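Local coordinates for probable thioesterase (Thermus thermophilus, PDB 1Z54), which probably hydrolyses acyl-CoA thioesters, as a hotdog-fold member of the 4-hydroxybenzoyl-CoA thioesterase family, at residues S3-K8 against R33-E38. Residues are numbered along the deposited sequence; the frame is centred on the assembly and turned at random.
Sequences SVTRIK and RVDFLE
Strand 3-8 and the helical turns 33-38 run at 132° to each other, their axes 8.2 Å apart at closest approach, and Ser3 and Thr5 turn toward the helix while Val4 between them turns away. The two segments are joined by one hydrogen bond: Thr5 OG1 donates to Asp35 OD2 (3.0 Å), which accepts through its anti lone pair, the one directed away from OD1. Asp35 sends CG anti to its own nitrogen (chi1 -175°), which carries the carboxylate out from the helix toward the strand, the two side chains approaching from opposite directions. Thr5 CG2 lies 3.8 Å from Asp35 OD2, a looser contact beside the bond. A valine in place of Thr5 would probably cost Asp35 OD2 this hydroxyl donor and leave strand and helix without their direct hydrogen bond here. At the start of the strand, Ser3 OG comes to the edge of the Phe36 ring, near its plane, 3.2 Å from Phe36 CD2. Arg39, farther along the helix, makes a long, weak ion pair with Asp35 OD2 and a weak hydrogen bond to Val4 O. Lys8 forms a salt bridge with Asp35 of the second subunit. In the hotdog fold the sheet wraps a long central helix, here 24-39; strand 3-8, outermost within the chain, is hydrogen-bonded to strand 72-82, and Phe36 also touches Thr77 of that strand and Leu129 of helix 120-129.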
ATOM      1  N   SER A   3      16.497  16.643 -11.457  1.00 32.90           N
ATOM      2  CA  SER A   3      16.905  15.904 -10.264  1.00 28.44           C
ATOM      3  C   SER A   3      16.683  14.411 -10.467  1.00 25.66           C
ATOM      4  O   SER A   3      15.802  14.001 -11.220  1.00 23.32           O
ATOM      5  CB  SER A   3      16.111  16.365  -9.040  1.00 28.48           C
ATOM      6  OG  SER A   3      14.798  15.822  -9.043  1.00 30.82           O
ATOM      7  N   VAL A   4      17.484  13.596  -9.793  1.00 23.90           N
ATOM      8  CA  VAL A   4      17.354  12.152  -9.904  1.00 23.43           C
ATOM      9  C   VAL A   4      17.183  11.518  -8.528  1.00 22.25           C
ATOM     10  O   VAL A   4      17.942  11.796  -7.601  1.00 22.29           O
ATOM     11  CB  VAL A   4      18.584  11.530 -10.593  1.00 23.32           C
ATOM     12  CG1 VAL A   4      18.390  10.027 -10.744  1.00 23.29           C
ATOM     13  CG2 VAL A   4      18.795  12.180 -11.953  1.00 21.23           C
ATOM     14  N   THR A   5      16.179  10.662  -8.403  1.00 21.58           N
ATOM     15  CA  THR A   5      15.900   9.994  -7.142  1.00 19.79           C
ATOM     16  C   THR A   5      16.071   8.494  -7.289  1.00 20.00           C
ATOM     17  O   THR A   5      15.386   7.864  -8.094  1.00 19.33           O
ATOM     18  CB  THR A   5      14.455  10.266  -6.681  1.00 19.14           C
ATOM     19  OG1 THR A   5      14.217  11.678  -6.667  1.00 19.20           O
ATOM     20  CG2 THR A   5      14.222   9.697  -5.283  1.00 15.95           C
ATOM     21  N   ARG A   6      16.983   7.921  -6.514  1.00 19.63           N
ATOM     22  CA  ARG A   6      17.205   6.482  -6.566  1.00 22.41           C
ATOM     23  C   ARG A   6      16.238   5.784  -5.605  1.00 21.77           C
ATOM     24  O   ARG A   6      16.089   6.188  -4.452  1.00 21.85           O
ATOM     25  CB  ARG A   6      18.656   6.151  -6.200  1.00 25.59           C
ATOM     26  CG  ARG A   6      19.668   6.621  -7.239  1.00 33.62           C
ATOM     27  CD  ARG A   6      21.095   6.273  -6.840  1.00 39.68           C
ATOM     28  NE  ARG A   6      21.264   4.835  -6.657  1.00 47.31           N
ATOM     29  CZ  ARG A   6      22.426   4.243  -6.389  1.00 50.44           C
ATOM     30  NH1 ARG A   6      22.477   2.924  -6.240  1.00 52.32           N
ATOM     31  NH2 ARG A   6      23.538   4.966  -6.272  1.00 51.89           N
ATOM     32  N   ILE A   7      15.574   4.740  -6.087  1.00 19.89           N
ATOM     33  CA  ILE A   7      14.618   4.012  -5.261  1.00 17.63           C
ATOM     34  C   ILE A   7      14.843   2.511  -5.344  1.00 16.13           C
ATOM     35  O   ILE A   7      14.750   1.916  -6.419  1.00 15.58           O
ATOM     36  CB  ILE A   7      13.160   4.330  -5.692  1.00 18.04           C
ATOM     37  CG1 ILE A   7      12.842   5.801  -5.417  1.00 16.28           C
ATOM     38  CG2 ILE A   7      12.181   3.434  -4.949  1.00 15.78           C
ATOM     39  CD1 ILE A   7      11.432   6.221  -5.826  1.00 14.72           C
ATOM     40  N   LYS A   8      15.153   1.900  -4.205  1.00 16.96           N
ATOM     41  CA  LYS A   8      15.356   0.458  -4.154  1.00 18.28           C
ATOM     42  C   LYS A   8      13.983  -0.210  -4.058  1.00 17.65           C
ATOM     43  O   LYS A   8      13.226   0.048  -3.121  1.00 16.81           O
ATOM     44  CB  LYS A   8      16.200   0.090  -2.938  1.00 19.32           C
ATOM     45  CG  LYS A   8      16.515  -1.391  -2.809  1.00 22.25           C
ATOM     46  CD  LYS A   8      17.461  -1.629  -1.640  1.00 25.82           C
ATOM     47  CE  LYS A   8      17.709  -3.101  -1.392  1.00 27.91           C
ATOM     48  NZ  LYS A   8      18.789  -3.315  -0.372  1.00 32.92           N
ATOM     49  N   ARG A  33       9.182  13.484  -6.635  1.00 13.95           N
ATOM     50  CA  ARG A  33       8.670  14.850  -6.589  1.00 13.83           C
ATOM     51  C   ARG A  33       9.067  15.501  -5.250  1.00 15.23           C
ATOM     52  O   ARG A  33       9.558  16.637  -5.206  1.00 13.97           O
ATOM     53  CB  ARG A  33       7.139  14.836  -6.752  1.00 13.04           C
ATOM     54  CG  ARG A  33       6.484  16.206  -6.627  1.00 13.36           C
ATOM     55  CD  ARG A  33       4.997  16.220  -7.022  1.00 14.38           C
ATOM     56  NE  ARG A  33       4.109  15.383  -6.202  1.00 16.80           N
ATOM     57  CZ  ARG A  33       3.743  14.138  -6.510  1.00 18.85           C
ATOM     58  NH1 ARG A  33       4.188  13.562  -7.620  1.00 17.77           N
ATOM     59  NH2 ARG A  33       2.896  13.475  -5.730  1.00 17.28           N
ATOM     60  N   VAL A  34       8.863  14.763  -4.162  1.00 14.40           N
ATOM     61  CA  VAL A  34       9.187  15.239  -2.824  1.00 15.57           C
ATOM     62  C   VAL A  34      10.690  15.542  -2.676  1.00 17.35           C
ATOM     63  O   VAL A  34      11.087  16.534  -2.056  1.00 15.55           O
ATOM     64  CB  VAL A  34       8.749  14.185  -1.771  1.00 18.80           C
ATOM     65  CG1 VAL A  34       9.490  14.397  -0.468  1.00 17.11           C
ATOM     66  CG2 VAL A  34       7.234  14.271  -1.558  1.00 16.06           C
ATOM     67  N   ASP A  35      11.515  14.672  -3.241  1.00 16.47           N
ATOM     68  CA  ASP A  35      12.962  14.830  -3.193  1.00 19.16           C
ATOM     69  C   ASP A  35      13.348  16.086  -3.993  1.00 18.56           C
ATOM     70  O   ASP A  35      14.189  16.879  -3.567  1.00 19.68           O
ATOM     71  CB  ASP A  35      13.616  13.573  -3.778  1.00 19.56           C
ATOM     72  CG  ASP A  35      15.132  13.582  -3.666  1.00 22.32           C
ATOM     73  OD1 ASP A  35      15.663  14.025  -2.629  1.00 23.85           O
ATOM     74  OD2 ASP A  35      15.791  13.122  -4.616  1.00 24.29           O
ATOM     75  N   PHE A  36      12.709  16.263  -5.145  1.00 17.98           N
ATOM     76  CA  PHE A  36      12.949  17.416  -6.015  1.00 19.82           C
ATOM     77  C   PHE A  36      12.672  18.705  -5.238  1.00 20.13           C
ATOM     78  O   PHE A  36      13.523  19.603  -5.170  1.00 17.92           O
ATOM     79  CB  PHE A  36      12.034  17.307  -7.240  1.00 19.84           C
ATOM     80  CG  PHE A  36      12.116  18.471  -8.196  1.00 18.97           C
ATOM     81  CD1 PHE A  36      11.429  19.650  -7.943  1.00 18.38           C
ATOM     82  CD2 PHE A  36      12.841  18.359  -9.381  1.00 21.66           C
ATOM     83  CE1 PHE A  36      11.457  20.703  -8.858  1.00 20.56           C
ATOM     84  CE2 PHE A  36      12.879  19.407 -10.308  1.00 20.44           C
ATOM     85  CZ  PHE A  36      12.187  20.579 -10.049  1.00 20.35           C
ATOM     86  N   LEU A  37      11.487  18.780  -4.639  1.00 17.05           N
ATOM     87  CA  LEU A  37      11.090  19.941  -3.858  1.00 17.82           C
ATOM     88  C   LEU A  37      12.036  20.195  -2.689  1.00 20.37           C
ATOM     89  O   LEU A  37      12.370  21.344  -2.394  1.00 21.46           O
ATOM     90  CB  LEU A  37       9.669  19.761  -3.344  1.00 15.80           C
ATOM     91  CG  LEU A  37       8.573  19.982  -4.385  1.00 15.88           C
ATOM     92  CD1 LEU A  37       7.236  19.550  -3.817  1.00 16.40           C
ATOM     93  CD2 LEU A  37       8.528  21.458  -4.779  1.00 17.23           C
ATOM     94  N   GLU A  38      12.471  19.134  -2.015  1.00 20.07           N
ATOM     95  CA  GLU A  38      13.384  19.315  -0.898  1.00 23.50           C
ATOM     96  C   GLU A  38      14.713  19.892  -1.408  1.00 24.12           C
ATOM     97  O   GLU A  38      15.174  20.927  -0.930  1.00 23.32           O
ATOM     98  CB  GLU A  38      13.608  17.978  -0.179  1.00 25.18           C
ATOM     99  CG  GLU A  38      14.708  17.984   0.873  1.00 28.00           C
ATOM    100  CD  GLU A  38      14.688  16.734   1.749  1.00 32.41           C
ATOM    101  OE1 GLU A  38      13.996  16.746   2.789  1.00 34.32           O
ATOM    102  OE2 GLU A  38      15.354  15.734   1.398  1.00 34.05           O
TER